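Local structure of alpha,alpha-trehalose-phosphate synthase (UDP-forming) (5UOF) at residues Val138-Arg151 against Asp180-Thr192. The protein belongs to glycosyltransferase family 20, whose members have the GT-B fold of two Rossmann-like domains facing each other across a cleft. Residues are numbered along the deposited sequence; the frame is centred on the assembly and turned at random. Where two conformers were deposited one is given.
Sequences VHDYHLLPFAHALR and DELVKFMCAYDVT. With EDO (1,2-ethanediol), chain I.
Ala147 and Tyr189 meet in a buried contact of the N-terminal Rossmann-like domain, where helix 146-152 and the turn leading into it pack on the end of helix 179-186 and the turn that follows. The Ala147 methyl lies over one face of the Tyr189 ring in a CH-pi contact, CB 3.3 Å from the centroid. At the ring's end, OH donates to Leu144 O (3.0 Å) from above the carbonyl plane and weakly accepts from Ala147 N. Water 1 ties Leu144 O and His148 N to Phe185 O. With CG anti to the backbone N (chi1 -167°), Leu144 brings CD2 to 3.6 Å from Phe185 CB, and its CD1 meets Met186 SD. Pro145 CB sits over a face of the Phe185 ring, which the His148 ring meets obliquely, planes at 46°. Arg151 grips Ala188 O side-on with NE (2.9 Å) and NH2 (3.0 Å), the oxygen lying in the guanidinium plane; NH2 also forms a salt bridge with Asp190 OD2 (2.9 Å), reached from above the carboxylate plane. Asp190 also pairs with Arg226. Helix 109-127 packs on Leu144, Pro145 and Phe185, while Ile159 of strand 159-162, between and parallel to strands 135-139 and 191-194, touches Ala147, Arg151 and Tyr189.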
# COMPACT_ATOMS: atom_id res chain seq x y z
N VAL A 138 -22.09 -1.30 15.86
CA VAL A 138 -21.97 -0.48 14.65
C VAL A 138 -21.19 -1.25 13.59
O VAL A 138 -20.14 -1.83 13.88
CB VAL A 138 -21.28 0.86 14.97
CG1 VAL A 138 -21.18 1.73 13.72
CG2 VAL A 138 -22.02 1.58 16.10
N HIS A 139 -21.67 -1.20 12.34
CA HIS A 139 -21.09 -2.00 11.27
C HIS A 139 -20.47 -1.15 10.17
O HIS A 139 -21.16 -0.35 9.53
CB HIS A 139 -22.14 -2.94 10.68
CG HIS A 139 -22.45 -4.07 11.59
ND1 HIS A 139 -21.82 -5.29 11.51
CD2 HIS A 139 -23.25 -4.13 12.68
CE1 HIS A 139 -22.25 -6.07 12.48
NE2 HIS A 139 -23.12 -5.38 13.21
N ASP A 140 -19.16 -1.32 9.99
CA ASP A 140 -18.39 -1.01 8.79
C ASP A 140 -18.03 0.46 8.61
O ASP A 140 -18.43 1.33 9.40
CB ASP A 140 -19.12 -1.51 7.54
CG ASP A 140 -18.15 -2.09 6.51
OD1 ASP A 140 -16.94 -2.22 6.84
OD2 ASP A 140 -18.58 -2.40 5.38
N TYR A 141 -17.26 0.73 7.55
CA TYR A 141 -16.44 1.93 7.47
C TYR A 141 -17.25 3.21 7.27
O TYR A 141 -16.73 4.29 7.58
CB TYR A 141 -15.40 1.75 6.35
CG TYR A 141 -15.99 1.58 4.97
CD1 TYR A 141 -16.46 0.34 4.54
CD2 TYR A 141 -16.10 2.66 4.11
CE1 TYR A 141 -17.02 0.20 3.28
CE2 TYR A 141 -16.64 2.53 2.85
CZ TYR A 141 -17.10 1.29 2.44
OH TYR A 141 -17.66 1.17 1.19
N HIS A 142 -18.47 3.14 6.73
CA HIS A 142 -19.27 4.36 6.58
C HIS A 142 -19.63 4.96 7.92
O HIS A 142 -19.96 6.15 7.99
CB HIS A 142 -20.57 4.10 5.81
CG HIS A 142 -20.38 3.62 4.40
ND1 HIS A 142 -19.99 4.46 3.37
CD2 HIS A 142 -20.58 2.41 3.83
CE1 HIS A 142 -19.93 3.78 2.24
NE2 HIS A 142 -20.28 2.53 2.49
N LEU A 143 -19.61 4.14 8.98
CA LEU A 143 -20.06 4.55 10.31
C LEU A 143 -18.93 4.54 11.32
O LEU A 143 -19.17 4.49 12.52
CB LEU A 143 -21.19 3.63 10.78
CG LEU A 143 -22.51 3.75 10.02
CD1 LEU A 143 -23.39 2.52 10.26
CD2 LEU A 143 -23.21 5.03 10.44
N LEU A 144 -17.68 4.53 10.85
CA LEU A 144 -16.55 4.54 11.78
C LEU A 144 -16.63 5.62 12.87
O LEU A 144 -16.38 5.29 14.04
CB LEU A 144 -15.27 4.63 10.94
CG LEU A 144 -13.97 4.35 11.66
CD1 LEU A 144 -13.01 3.73 10.69
CD2 LEU A 144 -13.41 5.66 12.21
N PRO A 145 -16.97 6.88 12.59
CA PRO A 145 -17.01 7.89 13.66
C PRO A 145 -18.24 7.80 14.57
O PRO A 145 -18.42 8.68 15.42
CB PRO A 145 -17.02 9.22 12.89
CG PRO A 145 -16.75 8.89 11.46
CD PRO A 145 -17.23 7.49 11.27
N PHE A 146 -19.06 6.76 14.44
CA PHE A 146 -20.38 6.78 15.09
C PHE A 146 -20.27 6.75 16.61
O PHE A 146 -20.97 7.50 17.30
CB PHE A 146 -21.22 5.61 14.57
CG PHE A 146 -22.70 5.75 14.85
CD1 PHE A 146 -23.52 6.49 14.01
CD2 PHE A 146 -23.27 5.10 15.93
CE1 PHE A 146 -24.88 6.60 14.25
CE2 PHE A 146 -24.63 5.20 16.17
CZ PHE A 146 -25.44 5.95 15.33
N ALA A 147 -19.42 5.88 17.17
CA ALA A 147 -19.25 5.83 18.62
C ALA A 147 -18.74 7.15 19.17
O ALA A 147 -19.20 7.61 20.22
CB ALA A 147 -18.30 4.72 19.04
N HIS A 148 -17.77 7.77 18.48
CA HIS A 148 -17.24 9.03 18.98
C HIS A 148 -18.34 10.08 19.07
O HIS A 148 -18.43 10.82 20.05
CB HIS A 148 -16.09 9.50 18.09
CG HIS A 148 -15.40 10.72 18.60
ND1 HIS A 148 -15.76 11.99 18.20
CD2 HIS A 148 -14.42 10.88 19.52
CE1 HIS A 148 -15.01 12.88 18.83
NE2 HIS A 148 -14.19 12.23 19.64
N ALA A 149 -19.22 10.12 18.07
CA ALA A 149 -20.34 11.06 18.10
C ALA A 149 -21.28 10.74 19.25
O ALA A 149 -21.77 11.65 19.93
CB ALA A 149 -21.08 11.03 16.76
N LEU A 150 -21.54 9.45 19.50
CA LEU A 150 -22.37 9.07 20.64
C LEU A 150 -21.72 9.48 21.96
O LEU A 150 -22.40 9.98 22.87
CB LEU A 150 -22.65 7.57 20.62
CG LEU A 150 -23.62 7.04 19.56
CD1 LEU A 150 -23.67 5.53 19.58
CD2 LEU A 150 -25.03 7.61 19.74
N ARG A 151 -20.40 9.29 22.09
CA ARG A 151 -19.71 9.69 23.31
C ARG A 151 -19.87 11.19 23.55
O ARG A 151 -20.12 11.62 24.68
CB ARG A 151 -18.23 9.32 23.27
CG ARG A 151 -17.93 7.84 23.04
CD ARG A 151 -18.50 6.95 24.14
NE ARG A 151 -18.07 5.57 23.90
CZ ARG A 151 -18.65 4.49 24.42
NH1 ARG A 151 -19.70 4.60 25.23
NH2 ARG A 151 -18.16 3.29 24.12
N ASP A 180 -4.97 9.91 11.93
CA ASP A 180 -4.89 9.99 13.39
C ASP A 180 -6.27 10.17 14.01
O ASP A 180 -6.60 9.54 15.02
CB ASP A 180 -3.97 11.12 13.83
CG ASP A 180 -3.93 11.29 15.35
OD1 ASP A 180 -3.26 10.47 16.02
OD2 ASP A 180 -4.58 12.22 15.87
N GLU A 181 -7.10 11.03 13.41
CA GLU A 181 -8.44 11.25 13.95
C GLU A 181 -9.33 10.02 13.77
O GLU A 181 -10.15 9.71 14.64
CB GLU A 181 -9.07 12.47 13.28
CG GLU A 181 -10.39 12.90 13.91
CD GLU A 181 -10.84 14.27 13.43
OE1 GLU A 181 -11.25 15.09 14.27
OE2 GLU A 181 -10.80 14.51 12.21
N LEU A 182 -9.18 9.31 12.65
CA LEU A 182 -9.95 8.09 12.45
C LEU A 182 -9.62 7.06 13.52
O LEU A 182 -10.51 6.38 14.05
CB LEU A 182 -9.69 7.50 11.07
CG LEU A 182 -10.19 8.35 9.90
CD1 LEU A 182 -9.82 7.70 8.61
CD2 LEU A 182 -11.69 8.56 9.98
N VAL A 183 -8.33 6.92 13.86
CA VAL A 183 -7.95 5.95 14.88
C VAL A 183 -8.47 6.39 16.25
O VAL A 183 -8.92 5.56 17.04
CB VAL A 183 -6.43 5.73 14.86
CG1 VAL A 183 -5.98 4.99 16.10
CG2 VAL A 183 -6.03 4.95 13.59
N LYS A 184 -8.46 7.70 16.53
CA LYS A 184 -9.12 8.19 17.74
C LYS A 184 -10.60 7.79 17.77
O LYS A 184 -11.11 7.34 18.80
CB LYS A 184 -8.98 9.71 17.85
CG LYS A 184 -9.66 10.28 19.11
CD LYS A 184 -9.54 11.81 19.19
CE LYS A 184 -10.29 12.47 18.05
NZ LYS A 184 -10.29 13.96 18.15
N PHE A 185 -11.30 7.94 16.64
CA PHE A 185 -12.70 7.51 16.57
C PHE A 185 -12.83 6.03 16.89
O PHE A 185 -13.76 5.62 17.62
CB PHE A 185 -13.26 7.77 15.17
CG PHE A 185 -13.37 9.22 14.81
CD1 PHE A 185 -13.42 10.20 15.79
CD2 PHE A 185 -13.44 9.60 13.48
CE1 PHE A 185 -13.53 11.54 15.45
CE2 PHE A 185 -13.55 10.94 13.13
CZ PHE A 185 -13.59 11.90 14.11
N MET A 186 -11.92 5.21 16.37
CA MET A 186 -11.99 3.78 16.60
C MET A 186 -11.77 3.44 18.06
O MET A 186 -12.30 2.44 18.55
CB MET A 186 -10.97 3.08 15.71
CG MET A 186 -11.35 3.24 14.25
SD MET A 186 -10.20 2.53 13.08
CE MET A 186 -10.41 0.77 13.41
N CYS A 187 -11.01 4.26 18.77
CA CYS A 187 -10.83 4.03 20.20
C CYS A 187 -12.02 4.51 21.04
O CYS A 187 -11.99 4.33 22.25
CB CYS A 187 -9.55 4.71 20.69
SG CYS A 187 -8.09 3.96 19.96
N ALA A 188 -13.04 5.11 20.43
CA ALA A 188 -14.26 5.42 21.18
C ALA A 188 -15.11 4.19 21.44
O ALA A 188 -15.97 4.22 22.34
CB ALA A 188 -15.08 6.48 20.43
N TYR A 189 -14.90 3.11 20.69
CA TYR A 189 -15.57 1.84 20.90
C TYR A 189 -14.96 1.08 22.08
O TYR A 189 -13.75 1.13 22.31
CB TYR A 189 -15.50 0.97 19.64
CG TYR A 189 -16.22 1.58 18.47
CD1 TYR A 189 -17.59 1.42 18.32
CD2 TYR A 189 -15.53 2.34 17.51
CE1 TYR A 189 -18.28 1.99 17.26
CE2 TYR A 189 -16.21 2.93 16.45
CZ TYR A 189 -17.59 2.76 16.34
OH TYR A 189 -18.29 3.34 15.30
N ASP A 190 -15.81 0.36 22.82
CA ASP A 190 -15.30 -0.57 23.82
C ASP A 190 -14.76 -1.84 23.18
O ASP A 190 -13.86 -2.47 23.74
CB ASP A 190 -16.40 -0.94 24.82
CG ASP A 190 -16.97 0.28 25.47
OD1 ASP A 190 -16.25 0.91 26.27
OD2 ASP A 190 -18.12 0.62 25.15
N VAL A 191 -15.29 -2.22 22.02
CA VAL A 191 -14.82 -3.37 21.26
C VAL A 191 -14.65 -2.94 19.81
O VAL A 191 -15.58 -2.38 19.21
CB VAL A 191 -15.80 -4.56 21.35
CG1 VAL A 191 -15.24 -5.76 20.58
CG2 VAL A 191 -16.11 -4.93 22.81
N THR A 192 -13.46 -3.17 19.26
CA THR A 192 -13.17 -2.90 17.86
C THR A 192 -12.79 -4.22 17.21
O THR A 192 -11.72 -4.77 17.49
CB THR A 192 -12.05 -1.86 17.74
OG1 THR A 192 -12.45 -0.67 18.43
CG2 THR A 192 -11.80 -1.52 16.29
C1 EDO I . -18.51 12.19 14.21
O1 EDO I . -18.95 13.48 13.80
C2 EDO I . -17.39 12.34 15.22
O2 EDO I . -17.90 12.79 16.48
O HOH W 1 -16.28 6.36 16.60
O HOH W 2 -12.25 13.67 20.98